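PDB 2YXL: 450aa long hypothetical fmu protein from Pyrococcus horikoshii, which probably binds RNA and transfers a methyl group from S-adenosyl-L-methionine to C5 of cytosine, as in its RsmB/NOP relatives. Local coordinates for residues Ile56-Asp68 with Ile346-Glu358. Numbering follows the deposited sequence.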
loop_
_atom_site.group_PDB
_atom_site.type_symbol
_atom_site.label_atom_id
_atom_site.label_comp_id
_atom_site.label_asym_id
_atom_site.label_seq_id
_atom_site.Cartn_x
_atom_site.Cartn_y
_atom_site.Cartn_z
ATOM N N ILE A 56 -8.194 11.279 -10.714
ATOM C CA ILE A 56 -7.036 12.074 -11.138
ATOM C C ILE A 56 -5.825 11.805 -10.235
ATOM O O ILE A 56 -4.703 11.632 -10.724
ATOM C CB ILE A 56 -7.369 13.593 -11.201
ATOM C CG1 ILE A 56 -8.396 13.868 -12.311
ATOM C CG2 ILE A 56 -6.100 14.433 -11.417
ATOM C CD1 ILE A 56 -8.933 15.291 -12.340
ATOM N N PHE A 57 -6.073 11.750 -8.927
ATOM C CA PHE A 57 -5.050 11.441 -7.930
ATOM C C PHE A 57 -4.272 10.175 -8.290
ATOM O O PHE A 57 -3.042 10.206 -8.389
ATOM C CB PHE A 57 -5.691 11.315 -6.540
ATOM C CG PHE A 57 -4.717 11.006 -5.438
ATOM C CD1 PHE A 57 -4.513 9.691 -5.018
ATOM C CD2 PHE A 57 -4.011 12.029 -4.805
ATOM C CE1 PHE A 57 -3.613 9.397 -3.992
ATOM C CE2 PHE A 57 -3.110 11.747 -3.779
ATOM C CZ PHE A 57 -2.912 10.426 -3.370
ATOM N N TYR A 58 -4.989 9.075 -8.503
ATOM C CA TYR A 58 -4.357 7.803 -8.852
ATOM C C TYR A 58 -3.766 7.772 -10.260
ATOM O O TYR A 58 -2.815 7.036 -10.514
ATOM C CB TYR A 58 -5.320 6.626 -8.645
ATOM C CG TYR A 58 -5.573 6.303 -7.190
ATOM C CD1 TYR A 58 -6.856 6.393 -6.651
ATOM C CD2 TYR A 58 -4.525 5.918 -6.346
ATOM C CE1 TYR A 58 -7.095 6.100 -5.314
ATOM C CE2 TYR A 58 -4.752 5.627 -5.004
ATOM C CZ TYR A 58 -6.039 5.718 -4.496
ATOM O OH TYR A 58 -6.277 5.429 -3.173
ATOM N N ASP A 59 -4.328 8.561 -11.170
ATOM C CA ASP A 59 -3.772 8.688 -12.512
ATOM C C ASP A 59 -2.388 9.343 -12.458
ATOM O O ASP A 59 -1.473 8.926 -13.172
ATOM C CB ASP A 59 -4.718 9.494 -13.409
ATOM C CG ASP A 59 -4.428 9.306 -14.886
ATOM O OD1 ASP A 59 -4.420 8.153 -15.358
ATOM O OD2 ASP A 59 -4.228 10.317 -15.586
ATOM N N ILE A 60 -2.241 10.359 -11.606
ATOM C CA ILE A 60 -0.958 11.035 -11.410
ATOM C C ILE A 60 0.054 10.092 -10.740
ATOM O O ILE A 60 1.194 9.972 -11.199
ATOM C CB ILE A 60 -1.103 12.356 -10.594
ATOM C CG1 ILE A 60 -1.949 13.380 -11.365
ATOM C CG2 ILE A 60 0.270 12.942 -10.259
ATOM C CD1 ILE A 60 -2.476 14.532 -10.529
ATOM N N MET A 61 -0.369 9.427 -9.668
ATOM C CA MET A 61 0.492 8.477 -8.962
ATOM C C MET A 61 0.992 7.384 -9.904
ATOM O O MET A 61 2.184 7.078 -9.932
ATOM C CB MET A 61 -0.234 7.858 -7.755
ATOM C CG MET A 61 -0.531 8.840 -6.621
ATOM S SD MET A 61 0.936 9.757 -6.114
ATOM C CE MET A 61 0.301 10.745 -4.764
ATOM N N LYS A 62 0.073 6.826 -10.688
ATOM C CA LYS A 62 0.370 5.751 -11.631
ATOM C C LYS A 62 1.371 6.158 -12.719
ATOM O O LYS A 62 2.245 5.369 -13.079
ATOM C CB LYS A 62 -0.939 5.248 -12.246
ATOM C CG LYS A 62 -0.836 4.035 -13.152
ATOM C CD LYS A 62 -2.198 3.365 -13.344
ATOM C CE LYS A 62 -3.228 4.290 -14.004
ATOM N NZ LYS A 62 -4.585 3.654 -14.084
ATOM N N LYS A 63 1.250 7.386 -13.219
ATOM C CA LYS A 63 2.063 7.855 -14.347
ATOM C C LYS A 63 3.159 8.846 -13.934
ATOM O O LYS A 63 3.771 9.495 -14.789
ATOM C CB LYS A 63 1.165 8.496 -15.408
ATOM C CG LYS A 63 0.063 7.594 -15.919
ATOM C CD LYS A 63 -0.947 8.383 -16.730
ATOM C CE LYS A 63 -2.015 7.471 -17.308
ATOM N NZ LYS A 63 -3.107 8.264 -17.932
ATOM N N GLN A 64 3.407 8.936 -12.627
ATOM C CA GLN A 64 4.283 9.952 -12.041
ATOM C C GLN A 64 5.599 10.128 -12.794
ATOM O O GLN A 64 5.969 11.252 -13.157
ATOM C CB GLN A 64 4.556 9.623 -10.571
ATOM C CG GLN A 64 5.005 10.806 -9.734
ATOM C CD GLN A 64 5.584 10.389 -8.395
ATOM O OE1 GLN A 64 5.040 10.724 -7.343
ATOM N NE2 GLN A 64 6.692 9.655 -8.428
ATOM N N GLY A 65 6.290 9.015 -13.030
ATOM C CA GLY A 65 7.587 9.026 -13.700
ATOM C C GLY A 65 7.527 9.514 -15.132
ATOM O O GLY A 65 8.469 10.132 -15.628
ATOM N N LEU A 66 6.412 9.233 -15.798
ATOM C CA LEU A 66 6.212 9.658 -17.176
ATOM C C LEU A 66 5.846 11.140 -17.229
ATOM O O LEU A 66 6.350 11.885 -18.077
ATOM C CB LEU A 66 5.151 8.786 -17.852
ATOM C CG LEU A 66 5.520 7.305 -18.030
ATOM C CD1 LEU A 66 4.284 6.440 -18.274
ATOM C CD2 LEU A 66 6.544 7.113 -19.147
ATOM N N ILE A 67 4.980 11.559 -16.307
ATOM C CA ILE A 67 4.634 12.969 -16.129
ATOM C C ILE A 67 5.894 13.817 -15.881
ATOM O O ILE A 67 6.074 14.872 -16.498
ATOM C CB ILE A 67 3.579 13.147 -14.997
ATOM C CG1 ILE A 67 2.204 12.650 -15.472
ATOM C CG2 ILE A 67 3.501 14.598 -14.531
ATOM C CD1 ILE A 67 1.167 12.448 -14.370
ATOM N N ASP A 68 6.770 13.329 -15.000
ATOM C CA ASP A 68 8.027 14.009 -14.678
ATOM C C ASP A 68 8.930 14.189 -15.899
ATOM O O ASP A 68 9.513 15.260 -16.078
ATOM C CB ASP A 68 8.779 13.278 -13.554
ATOM C CG ASP A 68 8.101 13.423 -12.185
ATOM O OD1 ASP A 68 7.116 14.192 -12.061
ATOM O OD2 ASP A 68 8.560 12.764 -11.226
ATOM N N ILE A 346 1.732 -2.225 -6.021
ATOM C CA ILE A 346 1.746 -1.130 -7.002
ATOM C C ILE A 346 0.399 -0.848 -7.703
ATOM O O ILE A 346 0.265 0.144 -8.423
ATOM C CB ILE A 346 2.903 -1.249 -8.044
ATOM C CG1 ILE A 346 2.790 -2.531 -8.874
ATOM C CG2 ILE A 346 4.262 -1.112 -7.351
ATOM C CD1 ILE A 346 3.578 -2.476 -10.177
ATOM N N GLY A 347 -0.585 -1.717 -7.487
ATOM C CA GLY A 347 -1.954 -1.457 -7.931
ATOM C C GLY A 347 -2.688 -0.586 -6.931
ATOM O O GLY A 347 -3.496 0.262 -7.307
ATOM N N LYS A 348 -2.383 -0.794 -5.652
ATOM C CA LYS A 348 -3.001 -0.067 -4.547
ATOM C C LYS A 348 -2.319 1.284 -4.298
ATOM O O LYS A 348 -2.996 2.297 -4.099
ATOM C CB LYS A 348 -2.965 -0.936 -3.285
ATOM C CG LYS A 348 -3.658 -0.344 -2.067
ATOM C CD LYS A 348 -3.308 -1.128 -0.805
ATOM C CE LYS A 348 -4.031 -0.567 0.414
ATOM N NZ LYS A 348 -3.982 -1.525 1.554
ATOM N N ASN A 349 -0.986 1.291 -4.293
ATOM C CA ASN A 349 -0.209 2.529 -4.189
ATOM C C ASN A 349 0.637 2.697 -5.444
ATOM O O ASN A 349 1.828 2.377 -5.445
ATOM C CB ASN A 349 0.691 2.525 -2.951
ATOM C CG ASN A 349 -0.067 2.252 -1.674
ATOM O OD1 ASN A 349 -0.856 3.079 -1.213
ATOM N ND2 ASN A 349 0.188 1.093 -1.078
ATOM N N PRO A 350 0.025 3.215 -6.521
ATOM C CA PRO A 350 0.642 3.167 -7.844
ATOM C C PRO A 350 1.995 3.875 -7.947
ATOM O O PRO A 350 2.850 3.439 -8.719
ATOM C CB PRO A 350 -0.401 3.843 -8.738
ATOM C CG PRO A 350 -1.683 3.718 -7.987
ATOM C CD PRO A 350 -1.289 3.878 -6.562
ATOM N N GLU A 351 2.191 4.937 -7.171
ATOM C CA GLU A 351 3.424 5.731 -7.254
ATOM C C GLU A 351 4.691 4.973 -6.838
ATOM O O GLU A 351 5.796 5.359 -7.225
ATOM C CB GLU A 351 3.296 7.051 -6.478
ATOM C CG GLU A 351 3.354 6.936 -4.956
ATOM C CD GLU A 351 2.008 6.658 -4.306
ATOM O OE1 GLU A 351 1.122 6.048 -4.948
ATOM O OE2 GLU A 351 1.841 7.051 -3.134
ATOM N N LEU A 352 4.520 3.890 -6.078
ATOM C CA LEU A 352 5.646 3.078 -5.611
ATOM C C LEU A 352 6.497 2.511 -6.744
ATOM O O LEU A 352 7.716 2.369 -6.594
ATOM C CB LEU A 352 5.179 1.956 -4.675
ATOM C CG LEU A 352 4.741 2.368 -3.263
ATOM C CD1 LEU A 352 4.403 1.147 -2.428
ATOM C CD2 LEU A 352 5.801 3.210 -2.558
ATOM N N ARG A 353 5.859 2.212 -7.875
ATOM C CA ARG A 353 6.566 1.706 -9.050
ATOM C C ARG A 353 7.659 2.669 -9.528
ATOM O O ARG A 353 8.635 2.246 -10.143
ATOM C CB ARG A 353 5.585 1.388 -10.186
ATOM C CG ARG A 353 5.008 2.614 -10.894
ATOM C CD ARG A 353 3.895 2.259 -11.857
ATOM N NE ARG A 353 2.698 1.772 -11.178
ATOM C CZ ARG A 353 1.636 1.259 -11.796
ATOM N NH1 ARG A 353 0.596 0.839 -11.086
ATOM N NH2 ARG A 353 1.608 1.162 -13.122
ATOM N N TRP A 354 7.492 3.956 -9.230
ATOM C CA TRP A 354 8.450 4.980 -9.639
ATOM C C TRP A 354 9.484 5.307 -8.557
ATOM O O TRP A 354 10.591 5.743 -8.866
ATOM C CB TRP A 354 7.718 6.247 -10.093
ATOM C CG TRP A 354 6.790 5.993 -11.236
ATOM C CD1 TRP A 354 5.424 5.949 -11.191
ATOM C CD2 TRP A 354 7.154 5.709 -12.592
ATOM N NE1 TRP A 354 4.917 5.669 -12.434
ATOM C CE2 TRP A 354 5.955 5.515 -13.314
ATOM C CE3 TRP A 354 8.377 5.606 -13.269
ATOM C CZ2 TRP A 354 5.942 5.228 -14.681
ATOM C CZ3 TRP A 354 8.363 5.318 -14.629
ATOM C CH2 TRP A 354 7.150 5.132 -15.319
ATOM N N ARG A 355 9.118 5.089 -7.296
ATOM C CA ARG A 355 9.997 5.407 -6.167
ATOM C C ARG A 355 10.938 4.256 -5.807
ATOM O O ARG A 355 11.944 4.464 -5.129
ATOM C CB ARG A 355 9.186 5.838 -4.934
ATOM C CG ARG A 355 8.079 6.863 -5.224
ATOM C CD ARG A 355 8.245 8.145 -4.405
ATOM N NE ARG A 355 8.359 7.906 -2.963
ATOM C CZ ARG A 355 8.641 8.847 -2.062
ATOM N NH1 ARG A 355 8.723 8.525 -0.777
ATOM N NH2 ARG A 355 8.840 10.109 -2.432
ATOM N N LEU A 356 10.609 3.051 -6.271
ATOM C CA LEU A 356 11.412 1.857 -6.004
ATOM C C LEU A 356 12.757 1.835 -6.720
ATOM O O LEU A 356 12.864 2.233 -7.881
ATOM C CB LEU A 356 10.638 0.584 -6.350
ATOM C CG LEU A 356 9.934 -0.125 -5.195
ATOM C CD1 LEU A 356 9.217 -1.366 -5.703
ATOM C CD2 LEU A 356 10.932 -0.484 -4.092
ATOM N N ARG A 357 13.768 1.342 -6.006
ATOM C CA ARG A 357 15.140 1.234 -6.497
ATOM C C ARG A 357 15.637 -0.222 -6.371
ATOM O O ARG A 357 14.967 -1.053 -5.759
ATOM C CB ARG A 357 16.032 2.195 -5.713
ATOM C CG ARG A 357 15.713 3.673 -5.891
ATOM C CD ARG A 357 16.335 4.505 -4.775
ATOM N NE ARG A 357 17.769 4.250 -4.620
ATOM C CZ ARG A 357 18.729 4.902 -5.271
ATOM N NH1 ARG A 357 19.998 4.590 -5.059
ATOM N NH2 ARG A 357 18.427 5.863 -6.132
ATOM N N GLU A 358 16.830 -0.512 -6.894
ATOM C CA GLU A 358 17.242 -1.898 -7.216
ATOM C C GLU A 358 17.879 -2.927 -6.214
ATOM O O GLU A 358 17.642 -4.113 -6.416
ATOM C CB GLU A 358 17.985 -1.932 -8.561
ATOM C CG GLU A 358 17.782 -3.238 -9.333
ATOM C CD GLU A 358 17.490 -3.034 -10.811
ATOM O OE1 GLU A 358 16.864 -3.932 -11.412
ATOM O OE2 GLU A 358 17.880 -1.986 -11.373
#
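Trp354 reaches into a kink of helix 47-75 and gives its indole NE1 to the carbonyl O of Lys62, 2.8 Å away. The bond is nearly straight, 177° at the hydrogen, and the acceptor lies in the ring plane, although NE1 itself sits above the carbonyl plane. At the kink the N atoms of Gly65 and Leu66 lack the bond to the preceding turn, and the Lys62 oxygen serves the indole instead. Gly65 passes its backbone N and CA over one face of the ring, CA 3.6 Å from the centroid of the six-membered ring in a CH-pi contact. Leu66 CG closes on CH2 at the far end, and Gln64 CB packs near CD1. CG anti to the carbonyl carbon, chi1 -59°, sets the indole against this backbone. Replaced by an alanine, Trp354 would lose the indole, which would probably leave the Lys62 carbonyl without its mate and open a gap over Gly65. Next door, Arg353 runs alongside Lys62, whose CG sits over one guanidinium face, 3.8 Å from NH2. Arg353 NE and NH1 bond back to the carbonyls of Pro350 and Ile346, while NH2 reaches Asn181 OD1; Lys62 NZ goes to the carbonyl of the same Asn181. Further along, Pro350 CB presses on Lys62 CA at 3.6 Å, and Tyr58 CD2 meets Pro350 CD. Glu351 CB lies 3.6 Å from Met61 SD, its carboxylate paired with Lys29. Glu351 CA also makes a CA-H...O contact with Met61 O. One neutral hydrogen bond with apolar and CH-pi packing thus joins the N-terminal helical region to a methyltransferase-domain loop whose Lys348 side chain, salt-bridged to Glu245, is about 9 Å from bound sinefungin; the charged ends of Lys62, Glu351 and Arg353 find partners elsewhere, so this join probably depends on no salt bridge.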